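Local coordinates for P22 protein (Trypanosoma brucei, PDB 3JV1) that acts as an accessory factor for the RNA editing of cytochrome oxidase subunit II transcripts and belongs to the Mam33 family, at residues L77-G81 with G82-V86; M89-D93 with G94-I98; A131-D135 with H136-S140; R148-N151 with D152-N156. All coordinates share one frame; numbering follows the deposited sequence.

Overall arrangement
Going from the N terminus, contact 1 closes the turn between strands 72-80 and 83-92, and contact 2 closes the next turn, between strands 83-92 and 95-104. The two share the middle strand of an antiparallel meander, and their centres lie about 21 Å apart at its two ends. Contact 3 starts helix 135-146, and contact 4 leads from the loop after that helix into helix 152-181. All four are in series; none encloses or crosses another. Contacts 2 and 4 touch directly, their centres about 10 Å apart, tying hairpin to helix. Contact 1 meets contact 4 where Val78 packs on Arg148. Contacts 1, 3 and 4 also touch the second subunit.

Contact 1: residues L77-G81 with G82-V86; sequences LVVNG and GKALV
Val78 and Leu85 face each other in a local beta-hairpin contact where strand 72-80 turns into strand 83-92, adjacent strands of the six-stranded antiparallel sheet. The short strand segments run at 162° to each other with their axes 4.6 Å apart, as expected of adjacent antiparallel strands. Two hydrogen-bonded pairs hold them. Val78 N donates to Leu85 O at 2.9 Å, within the carbonyl plane, and Leu85 N returns the bond to Val78 O. Nearer the turn, Asn80 N reaches Lys83 O at 3.0 Å. In the closing bond, Lys83 N to Asn80 O at 3.1 Å, the donor lies above the carbonyl plane, 56° out of it, and so does not use a lone pair of Asn80 O.

The non-hydrogen-bonded pairs meet through side chains on one face. Leu77 and Val86 lie side by side, Leu77 CG being 4.0 Å from Val86 CG2. Val79 places CG2 anti to its carbonyl carbon, which brings that methyl to 3.9 Å from Ala84 CB, while its CG1 approaches Lys83 O at 3.4 Å. Leu111 and Ala110 of helix 107-111 pack against Val79 and Ala84. On the other face Val78 and Leu85 both touch Tyr144, and Phe180 of the second subunit packs on them as well as on Asn80 and Lys83.

Gly81 and Gly82 occupy the two corner positions of the turn, with positive phi at both. This is the geometry of a two-residue beta hairpin closed by a type I' turn.

Contact 2: residues M89-D93 with G94-I98; sequences MSVED and GEFVI
Met89 and Phe96 meet across a beta hairpin whose type I' turn runs from Glu92 to Glu95. The Met89 chain can be followed outward along the neighbouring strand. Its CB sits 3.2 Å from Val97 O, and CG stays near that carbonyl. SD lies 3.8 Å from Ile98 CG1, the two side chains being alongside each other and pointing the same way. A bend at the last torsion (chi3 -80°) then turns CE to Phe96, 3.9 Å from its CD1. The sulfur is 5.2 Å from the ring centroid and 46° off the ring normal, an oblique Met-aromatic contact. Val91 CG2 also approaches the ring obliquely, 3.8 Å from Phe96 CE1. Leu74 of strand 72-80, Val150 of the loop before helix 152-181 and Ala155 of that helix also touch Phe96, so the hairpin is packed against the neighbouring strand and helix 152-181.

The backbones are joined by reciprocal bonds between Ser90 and Val97, and by Glu92 N to Glu95 O; the return bond from Glu95 N is weak. On the face opposite Phe96, Ser90 OG is hydrogen-bonded with Asn99 ND2 and makes a weak bond to Glu92 OE2. That carboxylate arm extends across Val97, bringing Glu92 OE2 to 3.5 Å from Val97 CG2.

Contact 3: residues A131-D135 with H136-S140; sequences ADLED and HLVDS
This is the N-terminal end of helix 135-146, with Glu134 at the N-cap position and Leu133, just before it, packing back on Val138 in a hydrophobic staple. The helix's bonding starts at the N-cap carbonyl: Val138 N donates to Glu134 O at 3.2 Å, nearly straight (174° at the hydrogen) and in the carbonyl plane. Leu137 N adds a weak, more bent bond to the same oxygen, so one carbonyl receives two donors. One residue on, Asp139 N to Asp135 O is shorter, and continues the i to i+4 pattern.

Leu133 points toward the helix. In the staple its CB rests 3.8 Å from Val138 CG2, and its CD2 meets Leu137 CD1 at 4.0 Å, the two leucines crossing at an angle. Pro128 of the same chain and Tyr170 of the second subunit also touch Leu133.

On another side, Glu134 reaches toward the imidazole of His136. Glu134 OE1 is 3.5 Å from His136 ND1, with carboxylate and ring planes 57° apart, a polar proximity rather than a flat stack. His136 CG stands between its backbone N and carbonyl carbon (chi1 88°), and one ring face has Leu137 CB 4.2 Å above its centre. The far nitrogen, NE2, makes a weak hydrogen bond to Ala10 O of the second subunit, whose Arg13 packs on both Glu134 and His136. One turn on, Ser140 OG donates back to His136 O at 2.7 Å, almost in line with the carbonyl bond.

Contact 4: residues R148-N151 with D152-N156; sequences RGVN and DTLAN
Leu154 turns back from the first turn of helix 152-181 over the loop that precedes it. With CG anti to the backbone N (chi1 -179°), its CD2 branch lies 3.8 Å from Val150 CA, while CB is 3.5 Å from Gly149 O. Val150 itself has its CB directed away from the helix, and the side chains meet loosely, Val150 CG1 to Leu154 CD2 at 4.3 Å. Both touch Phe96, so an aromatic ring of the sheet joins loop and helix.

Asn151 is oriented differently. Its CG occupies the position between backbone N and carbonyl carbon (chi1 44°), folding the amide group back toward the start of the helix beside Thr153 and Leu154. The helical backbone is secured by Ala155 N to Asn151 O at 3.0 Å, with the donor in the carbonyl plane, followed by Asn156 N to Asp152 O.

Upstream, Gly149 adopts a positive phi (88°) as the C-prime residue of a Schellman motif, with Val150 N bonded to Leu145 O and Gly149 N to Ser146 O. The whole is a compact helix-to-helix connection: a Schellman C-cap ending helix 135-146, an inverse gamma turn centred on Val150, and Asn151 as N-cap of helix 152-181.

Contact 1: residues L77-G81 with G82-V86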
loop_
_atom_site.group_PDB
_atom_site.type_symbol
_atom_site.label_atom_id
_atom_site.label_comp_id
_atom_site.label_asym_id
_atom_site.label_seq_id
_atom_site.Cartn_x
_atom_site.Cartn_y
_atom_site.Cartn_z
ATOM N N LEU A 77 -6.602 -3.316 -19.557
ATOM C CA LEU A 77 -7.266 -4.613 -19.520
ATOM C C LEU A 77 -7.956 -4.920 -20.841
ATOM O O LEU A 77 -8.584 -4.049 -21.447
ATOM C CB LEU A 77 -8.302 -4.668 -18.396
ATOM C CG LEU A 77 -7.834 -4.494 -16.945
ATOM C CD1 LEU A 77 -7.672 -3.018 -16.620
ATOM C CD2 LEU A 77 -8.860 -5.123 -16.015
ATOM N N VAL A 78 -7.810 -6.160 -21.294
ATOM C CA VAL A 78 -8.457 -6.615 -22.514
ATOM C C VAL A 78 -9.351 -7.731 -22.009
ATOM O O VAL A 78 -8.871 -8.786 -21.600
ATOM C CB VAL A 78 -7.440 -7.140 -23.545
ATOM C CG1 VAL A 78 -8.175 -7.646 -24.788
ATOM C CG2 VAL A 78 -6.472 -6.018 -23.925
ATOM N N VAL A 79 -10.655 -7.470 -22.012
ATOM C CA VAL A 79 -11.639 -8.407 -21.494
ATOM C C VAL A 79 -12.485 -9.058 -22.571
ATOM O O VAL A 79 -13.037 -8.389 -23.441
ATOM C CB VAL A 79 -12.573 -7.690 -20.488
ATOM C CG1 VAL A 79 -13.417 -8.707 -19.725
ATOM C CG2 VAL A 79 -11.743 -6.845 -19.531
ATOM N N ASN A 80 -12.607 -10.374 -22.484
ATOM C CA ASN A 80 -13.374 -11.140 -23.454
ATOM C C ASN A 80 -13.700 -12.513 -22.871
ATOM O O ASN A 80 -12.844 -13.163 -22.266
ATOM C CB ASN A 80 -12.557 -11.283 -24.746
ATOM C CG ASN A 80 -13.379 -11.801 -25.909
ATOM O OD1 ASN A 80 -14.591 -11.616 -25.951
ATOM N ND2 ASN A 80 -12.717 -12.434 -26.873
ATOM N N GLY A 81 -14.950 -12.936 -23.037
ATOM C CA GLY A 81 -15.376 -14.236 -22.543
ATOM C C GLY A 81 -15.210 -14.462 -21.053
ATOM O O GLY A 81 -14.921 -15.575 -20.623
ATOM N N GLY A 82 -15.380 -13.415 -20.258
ATOM C CA GLY A 82 -15.247 -13.561 -18.820
ATOM C C GLY A 82 -13.824 -13.626 -18.294
ATOM O O GLY A 82 -13.610 -13.899 -17.112
ATOM N N LYS A 83 -12.849 -13.372 -19.160
ATOM C CA LYS A 83 -11.444 -13.399 -18.754
ATOM C C LYS A 83 -10.758 -12.101 -19.167
ATOM O O LYS A 83 -11.278 -11.354 -19.992
ATOM C CB LYS A 83 -10.727 -14.582 -19.405
ATOM C CG LYS A 83 -11.329 -15.932 -19.067
ATOM C CD LYS A 83 -10.573 -17.064 -19.768
ATOM C CE LYS A 83 -11.215 -18.417 -19.489
ATOM N NZ LYS A 83 -11.227 -18.732 -18.029
ATOM N N ALA A 84 -9.591 -11.828 -18.601
ATOM C CA ALA A 84 -8.881 -10.614 -18.962
ATOM C C ALA A 84 -7.368 -10.749 -19.011
ATOM O O ALA A 84 -6.759 -11.464 -18.218
ATOM C CB ALA A 84 -9.258 -9.492 -18.004
ATOM N N LEU A 85 -6.778 -10.048 -19.971
ATOM C CA LEU A 85 -5.336 -9.987 -20.137
ATOM C C LEU A 85 -5.085 -8.603 -19.543
ATOM O O LEU A 85 -5.642 -7.614 -20.027
ATOM C CB LEU A 85 -4.960 -9.982 -21.620
ATOM C CG LEU A 85 -3.859 -10.922 -22.114
ATOM C CD1 LEU A 85 -3.587 -10.637 -23.585
ATOM C CD2 LEU A 85 -2.600 -10.755 -21.291
ATOM N N VAL A 86 -4.272 -8.532 -18.494
ATOM C CA VAL A 86 -3.996 -7.267 -17.833
ATOM C C VAL A 86 -2.542 -6.821 -17.953
ATOM O O VAL A 86 -1.638 -7.476 -17.441
ATOM C CB VAL A 86 -4.385 -7.349 -16.338
ATOM C CG1 VAL A 86 -4.246 -5.982 -15.682
ATOM C CG2 VAL A 86 -5.822 -7.854 -16.208
#

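Contact 2: residues M89-D93 with G94-I98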
loop_
_atom_site.group_PDB
_atom_site.type_symbol
_atom_site.label_atom_id
_atom_site.label_comp_id
_atom_site.label_asym_id
_atom_site.label_seq_id
_atom_site.Cartn_x
_atom_site.Cartn_y
_atom_site.Cartn_z
ATOM N N MET A 89 1.372 -1.099 -17.046
ATOM C CA MET A 89 2.224 -0.231 -17.836
ATOM C C MET A 89 2.462 1.154 -17.273
ATOM O O MET A 89 1.878 1.558 -16.270
ATOM C CB MET A 89 1.642 -0.086 -19.239
ATOM C CG MET A 89 1.339 -1.405 -19.919
ATOM S SD MET A 89 1.286 -1.212 -21.682
ATOM C CE MET A 89 -0.327 -0.547 -21.896
ATOM N N SER A 90 3.345 1.876 -17.942
ATOM C CA SER A 90 3.655 3.237 -17.562
ATOM C C SER A 90 3.975 4.026 -18.827
ATOM O O SER A 90 4.453 3.468 -19.816
ATOM C CB SER A 90 4.818 3.268 -16.568
ATOM O OG SER A 90 5.902 2.488 -17.020
ATOM N N VAL A 91 3.662 5.315 -18.811
ATOM C CA VAL A 91 3.926 6.171 -19.956
ATOM C C VAL A 91 5.204 6.950 -19.702
ATOM O O VAL A 91 5.292 7.726 -18.754
ATOM C CB VAL A 91 2.769 7.167 -20.208
ATOM C CG1 VAL A 91 3.155 8.155 -21.299
ATOM C CG2 VAL A 91 1.516 6.414 -20.617
ATOM N N GLU A 92 6.200 6.716 -20.545
ATOM C CA GLU A 92 7.483 7.389 -20.432
ATOM C C GLU A 92 7.775 8.067 -21.759
ATOM O O GLU A 92 8.046 7.409 -22.763
ATOM C CB GLU A 92 8.578 6.380 -20.071
ATOM C CG GLU A 92 8.440 5.834 -18.656
ATOM C CD GLU A 92 9.360 4.663 -18.372
ATOM O OE1 GLU A 92 10.593 4.834 -18.446
ATOM O OE2 GLU A 92 8.847 3.564 -18.068
ATOM N N ASP A 93 7.680 9.393 -21.751
ATOM C CA ASP A 93 7.909 10.225 -22.930
ATOM C C ASP A 93 7.056 9.820 -24.127
ATOM O O ASP A 93 7.573 9.389 -25.154
ATOM C CB ASP A 93 9.385 10.204 -23.334
ATOM C CG ASP A 93 9.746 11.346 -24.277
ATOM O OD1 ASP A 93 9.720 12.514 -23.829
ATOM O OD2 ASP A 93 10.047 11.077 -25.463
ATOM N N GLY A 94 5.744 9.959 -23.986
ATOM C CA GLY A 94 4.842 9.632 -25.075
ATOM C C GLY A 94 4.770 8.188 -25.528
ATOM O O GLY A 94 4.073 7.889 -26.497
ATOM N N GLU A 95 5.472 7.287 -24.848
ATOM C CA GLU A 95 5.435 5.879 -25.231
ATOM C C GLU A 95 4.984 4.974 -24.098
ATOM O O GLU A 95 5.212 5.268 -22.927
ATOM C CB GLU A 95 6.809 5.402 -25.701
ATOM C CG GLU A 95 7.377 6.146 -26.890
ATOM C CD GLU A 95 8.523 5.389 -27.533
ATOM O OE1 GLU A 95 9.454 4.982 -26.802
ATOM O OE2 GLU A 95 8.490 5.201 -28.769
ATOM N N PHE A 96 4.353 3.862 -24.462
ATOM C CA PHE A 96 3.893 2.886 -23.483
ATOM C C PHE A 96 5.019 1.906 -23.189
ATOM O O PHE A 96 5.672 1.410 -24.099
ATOM C CB PHE A 96 2.692 2.095 -24.016
ATOM C CG PHE A 96 1.372 2.795 -23.853
ATOM C CD1 PHE A 96 0.866 3.067 -22.584
ATOM C CD2 PHE A 96 0.633 3.176 -24.965
ATOM C CE1 PHE A 96 -0.357 3.706 -22.426
ATOM C CE2 PHE A 96 -0.596 3.820 -24.816
ATOM C CZ PHE A 96 -1.090 4.085 -23.544
ATOM N N VAL A 97 5.251 1.642 -21.912
ATOM C CA VAL A 97 6.266 0.689 -21.516
ATOM C C VAL A 97 5.542 -0.422 -20.762
ATOM O O VAL A 97 4.817 -0.162 -19.806
ATOM C CB VAL A 97 7.308 1.329 -20.587
ATOM C CG1 VAL A 97 8.322 0.291 -20.162
ATOM C CG2 VAL A 97 7.996 2.486 -21.300
ATOM N N ILE A 98 5.709 -1.660 -21.205
ATOM C CA ILE A 98 5.061 -2.767 -20.528
ATOM C C ILE A 98 5.937 -3.188 -19.348
ATOM O O ILE A 98 7.108 -3.513 -19.526
ATOM C CB ILE A 98 4.883 -3.975 -21.467
ATOM C CG1 ILE A 98 4.107 -3.560 -22.715
ATOM C CG2 ILE A 98 4.147 -5.084 -20.741
ATOM C CD1 ILE A 98 4.184 -4.578 -23.829
#

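Contact 3: residues A131-D135 with H136-S140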
loop_
_atom_site.group_PDB
_atom_site.type_symbol
_atom_site.label_atom_id
_atom_site.label_comp_id
_atom_site.label_asym_id
_atom_site.label_seq_id
_atom_site.Cartn_x
_atom_site.Cartn_y
_atom_site.Cartn_z
ATOM N N ALA A 131 12.108 -9.044 -18.570
ATOM C CA ALA A 131 13.507 -9.232 -18.919
ATOM C C ALA A 131 13.861 -10.695 -19.186
ATOM O O ALA A 131 14.914 -10.987 -19.740
ATOM C CB ALA A 131 14.395 -8.670 -17.806
ATOM N N ASP A 132 12.997 -11.621 -18.787
ATOM C CA ASP A 132 13.284 -13.030 -19.030
ATOM C C ASP A 132 12.574 -13.539 -20.279
ATOM O O ASP A 132 12.502 -14.743 -20.510
ATOM C CB ASP A 132 12.866 -13.888 -17.835
ATOM C CG ASP A 132 13.594 -13.510 -16.562
ATOM O OD1 ASP A 132 14.692 -12.923 -16.647
ATOM O OD2 ASP A 132 13.063 -13.815 -15.474
ATOM N N LEU A 133 12.047 -12.618 -21.080
ATOM C CA LEU A 133 11.336 -12.988 -22.295
ATOM C C LEU A 133 12.076 -12.531 -23.541
ATOM O O LEU A 133 12.621 -11.429 -23.589
ATOM C CB LEU A 133 9.934 -12.379 -22.286
ATOM C CG LEU A 133 9.052 -12.687 -21.069
ATOM C CD1 LEU A 133 7.727 -11.939 -21.193
ATOM C CD2 LEU A 133 8.822 -14.187 -20.969
ATOM N N GLU A 134 12.096 -13.391 -24.552
ATOM C CA GLU A 134 12.756 -13.067 -25.807
ATOM C C GLU A 134 11.941 -12.035 -26.585
ATOM O O GLU A 134 10.737 -11.884 -26.364
ATOM C CB GLU A 134 12.939 -14.339 -26.642
ATOM C CG GLU A 134 14.022 -15.255 -26.110
ATOM C CD GLU A 134 13.973 -16.634 -26.718
ATOM O OE1 GLU A 134 13.172 -16.842 -27.651
ATOM O OE2 GLU A 134 14.735 -17.514 -26.263
ATOM N N ASP A 135 12.601 -11.325 -27.493
ATOM C CA ASP A 135 11.926 -10.311 -28.293
ATOM C C ASP A 135 10.711 -10.814 -29.063
ATOM O O ASP A 135 9.710 -10.111 -29.149
ATOM C CB ASP A 135 12.895 -9.657 -29.283
ATOM C CG ASP A 135 13.889 -8.726 -28.607
ATOM O OD1 ASP A 135 13.628 -8.275 -27.473
ATOM O OD2 ASP A 135 14.932 -8.433 -29.223
ATOM N N HIS A 136 10.770 -12.015 -29.627
ATOM C CA HIS A 136 9.616 -12.486 -30.391
ATOM C C HIS A 136 8.327 -12.459 -29.575
ATOM O O HIS A 136 7.255 -12.164 -30.107
ATOM C CB HIS A 136 9.845 -13.898 -30.959
ATOM C CG HIS A 136 9.446 -15.008 -30.033
ATOM N ND1 HIS A 136 10.242 -15.436 -28.992
ATOM C CD2 HIS A 136 8.341 -15.791 -30.007
ATOM C CE1 HIS A 136 9.647 -16.438 -28.367
ATOM N NE2 HIS A 136 8.492 -16.672 -28.963
ATOM N N LEU A 137 8.431 -12.758 -28.283
ATOM C CA LEU A 137 7.254 -12.769 -27.424
ATOM C C LEU A 137 6.850 -11.354 -27.060
ATOM O O LEU A 137 5.697 -10.970 -27.236
ATOM C CB LEU A 137 7.512 -13.553 -26.137
ATOM C CG LEU A 137 6.359 -14.451 -25.670
ATOM C CD1 LEU A 137 6.560 -14.807 -24.214
ATOM C CD2 LEU A 137 5.025 -13.760 -25.869
ATOM N N VAL A 138 7.807 -10.593 -26.538
ATOM C CA VAL A 138 7.569 -9.212 -26.140
ATOM C C VAL A 138 7.034 -8.372 -27.299
ATOM O O VAL A 138 6.110 -7.578 -27.118
ATOM C CB VAL A 138 8.861 -8.562 -25.614
ATOM C CG1 VAL A 138 8.613 -7.098 -25.306
ATOM C CG2 VAL A 138 9.343 -9.301 -24.361
ATOM N N ASP A 139 7.616 -8.538 -28.484
ATOM C CA ASP A 139 7.172 -7.771 -29.641
ATOM C C ASP A 139 5.753 -8.155 -30.035
ATOM O O ASP A 139 4.988 -7.319 -30.496
ATOM C CB ASP A 139 8.095 -7.979 -30.847
ATOM C CG ASP A 139 9.484 -7.406 -30.634
ATOM O OD1 ASP A 139 9.680 -6.616 -29.687
ATOM O OD2 ASP A 139 10.380 -7.745 -31.431
ATOM N N SER A 140 5.406 -9.424 -29.862
ATOM C CA SER A 140 4.067 -9.867 -30.196
ATOM C C SER A 140 3.062 -9.197 -29.256
ATOM O O SER A 140 1.970 -8.826 -29.680
ATOM C CB SER A 140 3.976 -11.385 -30.097
ATOM O OG SER A 140 4.750 -11.989 -31.122
#

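Contact 4: residues R148-N151 with D152-N156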
loop_
_atom_site.group_PDB
_atom_site.type_symbol
_atom_site.label_atom_id
_atom_site.label_comp_id
_atom_site.label_asym_id
_atom_site.label_seq_id
_atom_site.Cartn_x
_atom_site.Cartn_y
_atom_site.Cartn_z
ATOM N N ARG A 148 -4.929 -2.687 -31.145
ATOM C CA ARG A 148 -6.107 -2.257 -30.416
ATOM C C ARG A 148 -6.080 -0.765 -30.072
ATOM O O ARG A 148 -6.877 -0.290 -29.265
ATOM C CB ARG A 148 -6.266 -3.112 -29.152
ATOM C CG ARG A 148 -6.572 -4.570 -29.488
ATOM C CD ARG A 148 -6.409 -5.531 -28.316
ATOM N NE ARG A 148 -6.939 -6.839 -28.687
ATOM C CZ ARG A 148 -6.475 -7.567 -29.699
ATOM N NH1 ARG A 148 -5.458 -7.123 -30.427
ATOM N NH2 ARG A 148 -7.065 -8.704 -30.029
ATOM N N GLY A 149 -5.169 -0.023 -30.692
ATOM C CA GLY A 149 -5.098 1.406 -30.427
ATOM C C GLY A 149 -4.219 1.833 -29.268
ATOM O O GLY A 149 -4.045 3.028 -29.030
ATOM N N VAL A 150 -3.663 0.876 -28.532
ATOM C CA VAL A 150 -2.793 1.216 -27.413
ATOM C C VAL A 150 -1.407 1.408 -28.000
ATOM O O VAL A 150 -0.577 0.497 -28.011
ATOM C CB VAL A 150 -2.776 0.103 -26.355
ATOM C CG1 VAL A 150 -1.994 0.560 -25.140
ATOM C CG2 VAL A 150 -4.207 -0.255 -25.966
ATOM N N ASN A 151 -1.183 2.619 -28.498
ATOM C CA ASN A 151 0.059 2.986 -29.154
ATOM C C ASN A 151 0.581 4.327 -28.645
ATOM O O ASN A 151 0.086 4.853 -27.647
ATOM C CB ASN A 151 -0.196 3.039 -30.663
ATOM C CG ASN A 151 -1.502 3.745 -31.001
ATOM O OD1 ASN A 151 -2.138 3.457 -32.018
ATOM N ND2 ASN A 151 -1.902 4.678 -30.152
ATOM N N ASP A 152 1.581 4.873 -29.333
ATOM C CA ASP A 152 2.180 6.146 -28.939
ATOM C C ASP A 152 1.191 7.294 -29.008
ATOM O O ASP A 152 1.302 8.264 -28.257
ATOM C CB ASP A 152 3.389 6.471 -29.815
ATOM C CG ASP A 152 4.531 5.506 -29.610
ATOM O OD1 ASP A 152 4.778 5.116 -28.452
ATOM O OD2 ASP A 152 5.189 5.143 -30.606
ATOM N N THR A 153 0.227 7.184 -29.913
ATOM C CA THR A 153 -0.784 8.218 -30.060
ATOM C C THR A 153 -1.607 8.290 -28.781
ATOM O O THR A 153 -1.863 9.369 -28.264
ATOM C CB THR A 153 -1.728 7.908 -31.227
ATOM O OG1 THR A 153 -0.961 7.685 -32.414
ATOM C CG2 THR A 153 -2.681 9.067 -31.453
ATOM N N LEU A 154 -2.015 7.130 -28.277
ATOM C CA LEU A 154 -2.806 7.068 -27.055
ATOM C C LEU A 154 -1.964 7.484 -25.859
ATOM O O LEU A 154 -2.438 8.198 -24.979
ATOM C CB LEU A 154 -3.328 5.652 -26.832
ATOM C CG LEU A 154 -4.194 5.469 -25.586
ATOM C CD1 LEU A 154 -5.489 6.281 -25.756
ATOM C CD2 LEU A 154 -4.495 3.989 -25.378
ATOM N N ALA A 155 -0.717 7.033 -25.826
ATOM C CA ALA A 155 0.178 7.375 -24.728
ATOM C C ALA A 155 0.346 8.883 -24.715
ATOM O O ALA A 155 0.380 9.515 -23.661
ATOM C CB ALA A 155 1.528 6.699 -24.917
ATOM N N ASN A 156 0.440 9.450 -25.909
ATOM C CA ASN A 156 0.603 10.881 -26.076
ATOM C C ASN A 156 -0.644 11.613 -25.585
ATOM O O ASN A 156 -0.542 12.671 -24.963
ATOM C CB ASN A 156 0.859 11.187 -27.549
ATOM C CG ASN A 156 1.511 12.528 -27.756
ATOM O OD1 ASN A 156 0.846 13.564 -27.779
ATOM N ND2 ASN A 156 2.829 12.521 -27.897
#